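PDB 3NQP: SusD superfamily protein from Bacteroides fragilis NCTC 9343, which probably binds glycans at the outer membrane as a SusD-family protein, handing them on for uptake. Local coordinates for residues Y27-H32 and K195-K200; A268-E273 and C374-F379. All blocks are in the same frame, centred on the assembly; numbering follows the deposited sequence.

Interaction 1 (Y27-H32 and K195-K200); sequences YIDGIH and KVYWSK. With EDO (1,2-ethanediol), chain G.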
ATOM      1  N   TYR A  27       9.661  -4.320  23.911  1.00 14.52           N
ATOM      2  CA  TYR A  27      10.109  -4.896  22.683  1.00 18.95           C
ATOM      3  C   TYR A  27       8.974  -4.879  21.638  1.00 17.14           C
ATOM      4  O   TYR A  27       9.232  -4.637  20.464  1.00 18.34           O
ATOM      5  CB  TYR A  27      10.644  -6.302  22.942  1.00 17.75           C
ATOM      6  CG  TYR A  27      11.636  -6.790  21.927  1.00 19.63           C
ATOM      7  CD1 TYR A  27      13.006  -6.605  22.123  1.00 21.96           C
ATOM      8  CD2 TYR A  27      11.216  -7.457  20.770  1.00 21.01           C
ATOM      9  CE1 TYR A  27      13.941  -7.090  21.235  1.00 26.16           C
ATOM     10  CE2 TYR A  27      12.142  -7.950  19.868  1.00 19.44           C
ATOM     11  CZ  TYR A  27      13.510  -7.755  20.100  1.00 23.44           C
ATOM     12  OH  TYR A  27      14.446  -8.209  19.230  1.00 24.77           O
ATOM     13  N   ILE A  28       7.729  -5.083  22.068  1.00 18.71           N
ATOM     14  CA  ILE A  28       6.573  -4.960  21.173  1.00 16.49           C
ATOM     15  C   ILE A  28       6.461  -3.559  20.613  1.00 18.78           C
ATOM     16  O   ILE A  28       6.170  -3.387  19.411  1.00 16.70           O
ATOM     17  CB  ILE A  28       5.234  -5.343  21.869  1.00 20.57           C
ATOM     18  CG1 ILE A  28       5.122  -6.850  21.957  1.00 19.49           C
ATOM     19  CG2 ILE A  28       3.986  -4.798  21.108  1.00 20.24           C
ATOM     20  CD1 ILE A  28       4.767  -7.510  20.637  1.00 17.66           C
ATOM     21  N   ASP A  29       6.672  -2.552  21.458  0.60 16.89           N
ATOM     22  CA  ASP A  29       6.695  -1.187  20.962  0.60 17.90           C
ATOM     23  C   ASP A  29       7.787  -0.970  19.942  0.60 16.13           C
ATOM     24  O   ASP A  29       7.568  -0.307  18.933  0.60 16.06           O
ATOM     25  CB  ASP A  29       6.835  -0.180  22.112  0.60 19.94           C
ATOM     26  CG  ASP A  29       5.561  -0.050  22.921  0.60 19.59           C
ATOM     27  OD1 ASP A  29       4.583  -0.779  22.655  0.60 24.11           O
ATOM     28  OD2 ASP A  29       5.534   0.800  23.816  0.60 25.23           O
ATOM     29  N   GLY A  30       8.968  -1.514  20.220  1.00 17.87           N
ATOM     30  CA  GLY A  30      10.110  -1.414  19.302  1.00 19.09           C
ATOM     31  C   GLY A  30       9.809  -2.078  17.983  1.00 15.59           C
ATOM     32  O   GLY A  30      10.140  -1.547  16.934  1.00 13.34           O
ATOM     33  N   ILE A  31       9.246  -3.271  18.039  1.00 15.84           N
ATOM     34  CA  ILE A  31       8.815  -3.975  16.810  1.00 15.85           C
ATOM     35  C   ILE A  31       7.890  -3.065  15.983  1.00 14.72           C
ATOM     36  O   ILE A  31       8.027  -2.973  14.755  1.00 13.38           O
ATOM     37  CB  ILE A  31       8.130  -5.332  17.110  1.00 14.88           C
ATOM     38  CG1 ILE A  31       9.175  -6.416  17.471  1.00 17.67           C
ATOM     39  CG2 ILE A  31       7.199  -5.766  15.901  1.00 13.20           C
ATOM     40  CD1 ILE A  31       8.580  -7.645  18.223  1.00 12.57           C
ATOM     41  N   HIS A  32       6.957  -2.378  16.641  1.00 15.09           N
ATOM     42  CA  HIS A  32       6.057  -1.502  15.886  1.00 16.55           C
ATOM     43  C   HIS A  32       6.739  -0.240  15.301  1.00 16.24           C
ATOM     44  O   HIS A  32       6.355   0.237  14.254  1.00 11.68           O
ATOM     45  CB  HIS A  32       4.788  -1.161  16.692  1.00 18.01           C
ATOM     46  CG  HIS A  32       3.820  -2.295  16.752  1.00 15.57           C
ATOM     47  ND1 HIS A  32       3.978  -3.364  17.614  1.00 17.06           N
ATOM     48  CD2 HIS A  32       2.724  -2.568  16.006  1.00 13.29           C
ATOM     49  CE1 HIS A  32       3.012  -4.237  17.404  1.00 16.42           C
ATOM     50  NE2 HIS A  32       2.225  -3.769  16.448  1.00 15.57           N
ATOM     51  N   LYS A 195      -5.857   0.830  16.905  1.00 14.61           N
ATOM     52  CA  LYS A 195      -5.604   0.652  15.488  1.00 15.53           C
ATOM     53  C   LYS A 195      -4.184   0.951  15.015  1.00 16.21           C
ATOM     54  O   LYS A 195      -3.946   0.951  13.840  1.00 17.13           O
ATOM     55  CB  LYS A 195      -6.682   1.379  14.686  1.00 13.14           C
ATOM     56  CG  LYS A 195      -8.028   0.607  14.831  1.00 18.45           C
ATOM     57  CD  LYS A 195      -9.228   1.366  14.363  1.00 18.53           C
ATOM     58  CE  LYS A 195     -10.504   0.541  14.429  1.00 13.33           C
ATOM     59  NZ  LYS A 195     -11.594   1.133  13.559  1.00 13.98           N
ATOM     60  N   VAL A 196      -3.245   1.165  15.936  1.00 16.26           N
ATOM     61  CA  VAL A 196      -1.837   1.311  15.555  1.00 16.69           C
ATOM     62  C   VAL A 196      -0.893   0.233  16.096  1.00 17.60           C
ATOM     63  O   VAL A 196       0.324   0.323  15.932  1.00 16.35           O
ATOM     64  CB  VAL A 196      -1.341   2.723  15.879  1.00 19.90           C
ATOM     65  CG1 VAL A 196      -2.194   3.761  15.000  1.00 12.30           C
ATOM     66  CG2 VAL A 196      -1.369   3.011  17.448  1.00 14.80           C
ATOM     67  N   TYR A 197      -1.483  -0.782  16.709  1.00 14.40           N
ATOM     68  CA  TYR A 197      -0.834  -2.061  17.011  1.00 17.13           C
ATOM     69  C   TYR A 197      -1.542  -3.128  16.198  1.00 15.56           C
ATOM     70  O   TYR A 197      -2.736  -3.041  15.960  1.00 15.93           O
ATOM     71  CB  TYR A 197      -0.934  -2.379  18.505  1.00 17.56           C
ATOM     72  CG  TYR A 197      -0.009  -1.515  19.311  1.00 16.30           C
ATOM     73  CD1 TYR A 197      -0.381  -0.235  19.712  1.00 24.87           C
ATOM     74  CD2 TYR A 197       1.284  -1.955  19.621  1.00 23.37           C
ATOM     75  CE1 TYR A 197       0.508   0.586  20.448  1.00 27.33           C
ATOM     76  CE2 TYR A 197       2.164  -1.175  20.334  1.00 20.42           C
ATOM     77  CZ  TYR A 197       1.777   0.112  20.744  1.00 31.88           C
ATOM     78  OH  TYR A 197       2.642   0.895  21.462  1.00 31.62           O
ATOM     79  N   TRP A 198      -0.806  -4.142  15.782  1.00 16.28           N
ATOM     80  CA  TRP A 198      -1.376  -5.193  14.957  1.00 14.28           C
ATOM     81  C   TRP A 198      -2.443  -5.934  15.743  1.00 14.78           C
ATOM     82  O   TRP A 198      -2.368  -6.010  16.972  1.00 16.26           O
ATOM     83  CB  TRP A 198      -0.262  -6.134  14.494  1.00 12.22           C
ATOM     84  CG  TRP A 198      -0.665  -7.067  13.368  1.00 15.00           C
ATOM     85  CD1 TRP A 198      -1.178  -8.308  13.499  1.00 16.29           C
ATOM     86  CD2 TRP A 198      -0.624  -6.796  11.973  1.00 10.33           C
ATOM     87  NE1 TRP A 198      -1.421  -8.855  12.275  1.00 12.09           N
ATOM     88  CE2 TRP A 198      -1.076  -7.950  11.315  1.00 13.66           C
ATOM     89  CE3 TRP A 198      -0.205  -5.699  11.206  1.00 11.62           C
ATOM     90  CZ2 TRP A 198      -1.115  -8.061   9.930  1.00 14.26           C
ATOM     91  CZ3 TRP A 198      -0.271  -5.812   9.830  1.00 13.03           C
ATOM     92  CH2 TRP A 198      -0.736  -6.966   9.212  1.00 18.34           C
ATOM     93  N   SER A 199      -3.471  -6.417  15.049  1.00 13.38           N
ATOM     94  CA  SER A 199      -4.681  -6.937  15.689  1.00 12.31           C
ATOM     95  C   SER A 199      -5.155  -8.147  14.918  1.00 15.82           C
ATOM     96  O   SER A 199      -4.665  -8.419  13.819  1.00 15.36           O
ATOM     97  CB  SER A 199      -5.790  -5.874  15.669  1.00 13.37           C
ATOM     98  OG  SER A 199      -6.162  -5.545  14.296  1.00 16.50           O
ATOM     99  N   LYS A 200      -6.152  -8.827  15.464  1.00 15.63           N
ATOM    100  CA  LYS A 200      -6.803  -9.962  14.786  1.00 13.97           C
ATOM    101  C   LYS A 200      -7.410  -9.560  13.443  1.00 13.61           C
ATOM    102  O   LYS A 200      -7.236 -10.244  12.412  1.00 10.57           O
ATOM    103  CB  LYS A 200      -7.834 -10.592  15.701  1.00 14.12           C
ATOM    104  CG  LYS A 200      -8.453 -11.880  15.179  1.00 12.87           C
ATOM    105  CD  LYS A 200      -9.605 -12.271  16.054  1.00 10.21           C
ATOM    106  CE  LYS A 200     -10.442 -13.282  15.394  1.00 15.10           C
ATOM    107  NZ  LYS A 200     -11.439 -13.845  16.263  1.00 12.27           N
TER
HETATM  108  C1  EDO G1007       3.092   3.948  18.302  1.00 41.99           C
HETATM  109  O1  EDO G1007       4.344   4.599  18.003  1.00 45.18           O
HETATM  110  C2  EDO G1007       3.166   2.482  17.895  1.00 38.78           C
HETATM  111  O2  EDO G1007       4.156   1.846  18.717  1.00 46.66           O
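H32 and Y197 carry this contact. CD2 of Y197 sits over the centre of the imidazole face, 3.6 Å from CE1 of H32, in an edge-to-face pair whose planes stand 53° apart. At the rim of the imidazole the backbone N of W198 donates to NE2 of H32 over 3.1 Å, nearly straight but tilted some 20° from the ring plane. The other ring nitrogen is held too: ND1 of H32 donates to the carbonyl O of I28, one turn back, at 2.8 Å and in the ring plane. Together the bonds at ND1 and NE2 fix the rotation of the ring, consistent with a proton on ND1 and a lone pair on NE2. The I28 oxygen also takes the helical N-H of H32, from its opposite face. At the far end of the tyrosine, its OH donates to OD1 of D29 at 2.8 Å, from above the carboxylate plane; D29 has two conformers, and for the second this bond is doubtful. CG2 of I28 packs on CE2 of Y197 at 4.1 Å. A 1,2-ethanediol adds a weak bond from its O2 to the same hydroxyl. Further out, R192 makes a salt bridge with OD2 of D29, T203 takes NE1 of W198, and OG of S199 caps A202 N at the start of helix 200-216. Through H32, Y197 and W198 the contact joins helix 21-37 to the loop leading into that helix, part of the helical, TPR-like scaffold of SusD-family proteins.

Interaction 2 (A268-E273 and C374-F379); sequences AIRFLE and CGDYIF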
ATOM      1  N   ALA A 268      -3.180   1.059  10.945  1.00 11.88           N
ATOM      2  CA  ALA A 268      -2.381   2.160  10.422  1.00 12.50           C
ATOM      3  C   ALA A 268      -1.061   2.263  11.207  1.00 12.87           C
ATOM      4  O   ALA A 268      -1.020   1.884  12.381  1.00 15.11           O
ATOM      5  CB  ALA A 268      -3.162   3.500  10.576  1.00  8.15           C
ATOM      6  N   ILE A 269      -0.022   2.780  10.529  1.00 11.67           N
ATOM      7  CA  ILE A 269       1.248   3.144  11.113  1.00 10.70           C
ATOM      8  C   ILE A 269       1.129   4.559  11.716  1.00 12.71           C
ATOM      9  O   ILE A 269       0.793   5.501  11.021  1.00  9.00           O
ATOM     10  CB  ILE A 269       2.358   3.159  10.046  1.00 11.54           C
ATOM     11  CG1 ILE A 269       2.592   1.743   9.465  1.00 12.99           C
ATOM     12  CG2 ILE A 269       3.650   3.786  10.584  1.00  9.31           C
ATOM     13  CD1 ILE A 269       3.053   0.690  10.475  1.00 11.98           C
ATOM     14  N   ARG A 270       1.424   4.681  12.994  1.00 13.22           N
ATOM     15  CA  ARG A 270       1.371   5.957  13.742  1.00 13.66           C
ATOM     16  C   ARG A 270       2.618   6.811  13.549  1.00 12.18           C
ATOM     17  O   ARG A 270       3.736   6.395  13.880  1.00 12.58           O
ATOM     18  CB  ARG A 270       1.153   5.655  15.243  1.00 14.05           C
ATOM     19  CG  ARG A 270       1.079   6.887  16.207  1.00 17.26           C
ATOM     20  CD  ARG A 270       0.028   7.938  15.759  1.00 21.16           C
ATOM     21  NE  ARG A 270      -1.314   7.411  15.481  1.00 20.81           N
ATOM     22  CZ  ARG A 270      -2.229   7.131  16.395  1.00 27.76           C
ATOM     23  NH1 ARG A 270      -1.975   7.289  17.700  1.00 34.21           N
ATOM     24  NH2 ARG A 270      -3.388   6.636  16.009  1.00 22.38           N
ATOM     25  N   PHE A 271       2.416   8.010  12.985  1.00 12.87           N
ATOM     26  CA  PHE A 271       3.428   9.045  12.958  1.00 13.06           C
ATOM     27  C   PHE A 271       2.948  10.067  13.993  1.00 15.26           C
ATOM     28  O   PHE A 271       1.751  10.267  14.145  1.00 17.09           O
ATOM     29  CB  PHE A 271       3.600   9.619  11.526  1.00 13.11           C
ATOM     30  CG  PHE A 271       4.389   8.680  10.610  1.00 15.47           C
ATOM     31  CD1 PHE A 271       5.777   8.554  10.742  1.00 19.23           C
ATOM     32  CD2 PHE A 271       3.754   7.885   9.697  1.00 13.68           C
ATOM     33  CE1 PHE A 271       6.498   7.666   9.960  1.00 15.05           C
ATOM     34  CE2 PHE A 271       4.444   6.991   8.928  1.00  9.34           C
ATOM     35  CZ  PHE A 271       5.837   6.875   9.048  1.00 18.34           C
ATOM     36  N   LEU A 272       3.878  10.641  14.753  1.00 16.42           N
ATOM     37  CA  LEU A 272       3.546  11.473  15.920  1.00 20.01           C
ATOM     38  C   LEU A 272       4.523  12.635  15.987  1.00 16.17           C
ATOM     39  O   LEU A 272       5.729  12.421  15.969  1.00 13.68           O
ATOM     40  CB  LEU A 272       3.632  10.632  17.204  1.00 20.25           C
ATOM     41  CG  LEU A 272       3.326  11.240  18.580  1.00 26.60           C
ATOM     42  CD1 LEU A 272       1.858  11.740  18.662  1.00 21.72           C
ATOM     43  CD2 LEU A 272       3.642  10.235  19.704  1.00 21.39           C
ATOM     44  N   GLU A 273       4.003  13.858  15.971  1.00 15.70           N
ATOM     45  CA  GLU A 273       4.841  15.047  16.147  1.00 17.13           C
ATOM     46  C   GLU A 273       5.782  14.866  17.332  1.00 18.20           C
ATOM     47  O   GLU A 273       5.404  14.344  18.371  1.00 18.57           O
ATOM     48  CB  GLU A 273       3.995  16.293  16.338  1.00 17.65           C
ATOM     49  CG  GLU A 273       4.790  17.580  16.461  1.00 19.50           C
ATOM     50  CD  GLU A 273       3.897  18.808  16.539  1.00 15.19           C
ATOM     51  OE1 GLU A 273       2.663  18.689  16.500  1.00 17.12           O
ATOM     52  OE2 GLU A 273       4.441  19.903  16.598  1.00 19.32           O
ATOM     53  N   CYS A 374       2.685  14.328  10.044  1.00 10.01           N
ATOM     54  CA  CYS A 374       2.350  13.240  10.941  1.00 10.56           C
ATOM     55  C   CYS A 374       1.073  12.524  10.540  1.00 10.96           C
ATOM     56  O   CYS A 374       0.399  11.943  11.385  1.00 13.23           O
ATOM     57  CB  CYS A 374       2.285  13.750  12.394  1.00 12.26           C
ATOM     58  SG  CYS A 374       1.006  14.984  12.686  1.00 15.92           S
ATOM     59  N   GLY A 375       0.709  12.566   9.248  1.00 13.53           N
ATOM     60  CA  GLY A 375      -0.373  11.714   8.755  1.00 13.81           C
ATOM     61  C   GLY A 375      -0.036  10.228   8.963  1.00 13.28           C
ATOM     62  O   GLY A 375       1.083   9.821   8.709  1.00 12.33           O
ATOM     63  N   ASP A 376      -0.967   9.428   9.462  1.00 12.87           N
ATOM     64  CA  ASP A 376      -0.663   8.007   9.706  1.00 11.09           C
ATOM     65  C   ASP A 376      -0.627   7.272   8.374  1.00 11.08           C
ATOM     66  O   ASP A 376      -1.314   7.670   7.410  1.00 12.66           O
ATOM     67  CB  ASP A 376      -1.736   7.350  10.584  1.00 14.13           C
ATOM     68  CG  ASP A 376      -1.565   7.641  12.092  1.00 13.92           C
ATOM     69  OD1 ASP A 376      -0.607   8.358  12.479  1.00 11.78           O
ATOM     70  OD2 ASP A 376      -2.430   7.128  12.876  1.00 12.49           O
ATOM     71  N   TYR A 377       0.190   6.220   8.290  1.00  9.57           N
ATOM     72  CA  TYR A 377       0.226   5.404   7.061  1.00 10.27           C
ATOM     73  C   TYR A 377      -0.767   4.227   7.177  1.00 11.51           C
ATOM     74  O   TYR A 377      -0.490   3.230   7.861  1.00 11.49           O
ATOM     75  CB  TYR A 377       1.685   4.942   6.771  1.00 10.61           C
ATOM     76  CG  TYR A 377       2.384   5.754   5.698  1.00  8.45           C
ATOM     77  CD1 TYR A 377       2.392   7.145   5.734  1.00 12.35           C
ATOM     78  CD2 TYR A 377       2.960   5.143   4.596  1.00 12.19           C
ATOM     79  CE1 TYR A 377       3.000   7.874   4.743  1.00  7.31           C
ATOM     80  CE2 TYR A 377       3.531   5.876   3.588  1.00 12.14           C
ATOM     81  CZ  TYR A 377       3.557   7.223   3.652  1.00 10.24           C
ATOM     82  OH  TYR A 377       4.110   7.920   2.607  1.00 11.51           O
ATOM     83  N   ILE A 378      -1.929   4.350   6.535  1.00 11.28           N
ATOM     84  CA  ILE A 378      -2.994   3.325   6.668  1.00 10.72           C
ATOM     85  C   ILE A 378      -2.596   2.180   5.773  1.00 14.47           C
ATOM     86  O   ILE A 378      -2.309   2.418   4.594  1.00 11.24           O
ATOM     87  CB  ILE A 378      -4.370   3.871   6.194  1.00 11.38           C
ATOM     88  CG1 ILE A 378      -4.720   5.119   7.012  1.00 10.94           C
ATOM     89  CG2 ILE A 378      -5.437   2.722   6.227  1.00  6.77           C
ATOM     90  CD1 ILE A 378      -5.913   5.948   6.553  1.00 11.24           C
ATOM     91  N   PHE A 379      -2.517   0.968   6.332  1.00 12.61           N
ATOM     92  CA  PHE A 379      -2.259  -0.236   5.573  1.00 11.30           C
ATOM     93  C   PHE A 379      -3.563  -0.928   5.171  1.00 11.40           C
ATOM     94  O   PHE A 379      -3.662  -1.393   4.056  1.00 10.65           O
ATOM     95  CB  PHE A 379      -1.395  -1.219   6.383  1.00 12.11           C
ATOM     96  CG  PHE A 379       0.050  -0.842   6.476  1.00 14.21           C
ATOM     97  CD1 PHE A 379       0.554   0.319   5.917  1.00 14.24           C
ATOM     98  CD2 PHE A 379       0.904  -1.669   7.170  1.00 13.94           C
ATOM     99  CE1 PHE A 379       1.915   0.616   6.014  1.00 11.35           C
ATOM    100  CE2 PHE A 379       2.254  -1.386   7.264  1.00 15.94           C
ATOM    101  CZ  PHE A 379       2.762  -0.260   6.697  1.00 10.34           C
TER
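The backbones of A268-E273 and C374-F379 run antiparallel, with I269 and Y377 as a hydrogen-bonded pair (I269 N to Y377 O 2.7 Å, Y377 N to I269 O 2.9 Å) and A268 facing I378 as a non-hydrogen-bonded one. Beyond the short ladder, D376 takes over the pairing with its side chain. Its OD2 receives NE of R270 at 2.8 Å on the syn lone pair, guanidinium and carboxylate being nearly coplanar at 14°. The arginine bends at chi2 and chi3 to bring NE back to the acid. OD1 of D376 accepts the backbone N of F271 at 3.1 Å, from above the carboxylate plane, and K260 makes a salt bridge with the same oxygen. Past the end of the strand, F271 turns its edge to the face of Y377 in an offset edge-to-face pair, planes at 75°, with CE2 of F271 3.8 Å from CD1 of Y377. Within the strand, CG1 of I269 rests over the ring face of F379, 3.9 Å from its centroid. Helices 21-37 and 39-48 cover the face bearing I269 and Y377, through R36 and W40 among others; the ring of F379 also meets F126 of helix 110-135, and I378, on the other face, packs against helix 251-255.

The centres of the two interactions lie about 13 Å apart, and the segments 195-200 and 268-273 touch directly. K195 O lies 3.0 Å from A268 N, a probable backbone hydrogen bond that fastens the loop of interaction 1 to the strand of interaction 2. Next to it, CG1 of V196 packs 3.3 Å from NH2 of R270, beside the salt bridge with D376. Helix 21-37 serves both: D29 and H32 meet the loop, while L35 and R36, further along, cover the two-stranded sheet. The 1,2-ethanediol at Y197, also bonded to K33, lies between the contacts, its C1 4.0 Å from CB of R270; it probably came from the crystallisation liquor and is no evidence of a glycan site.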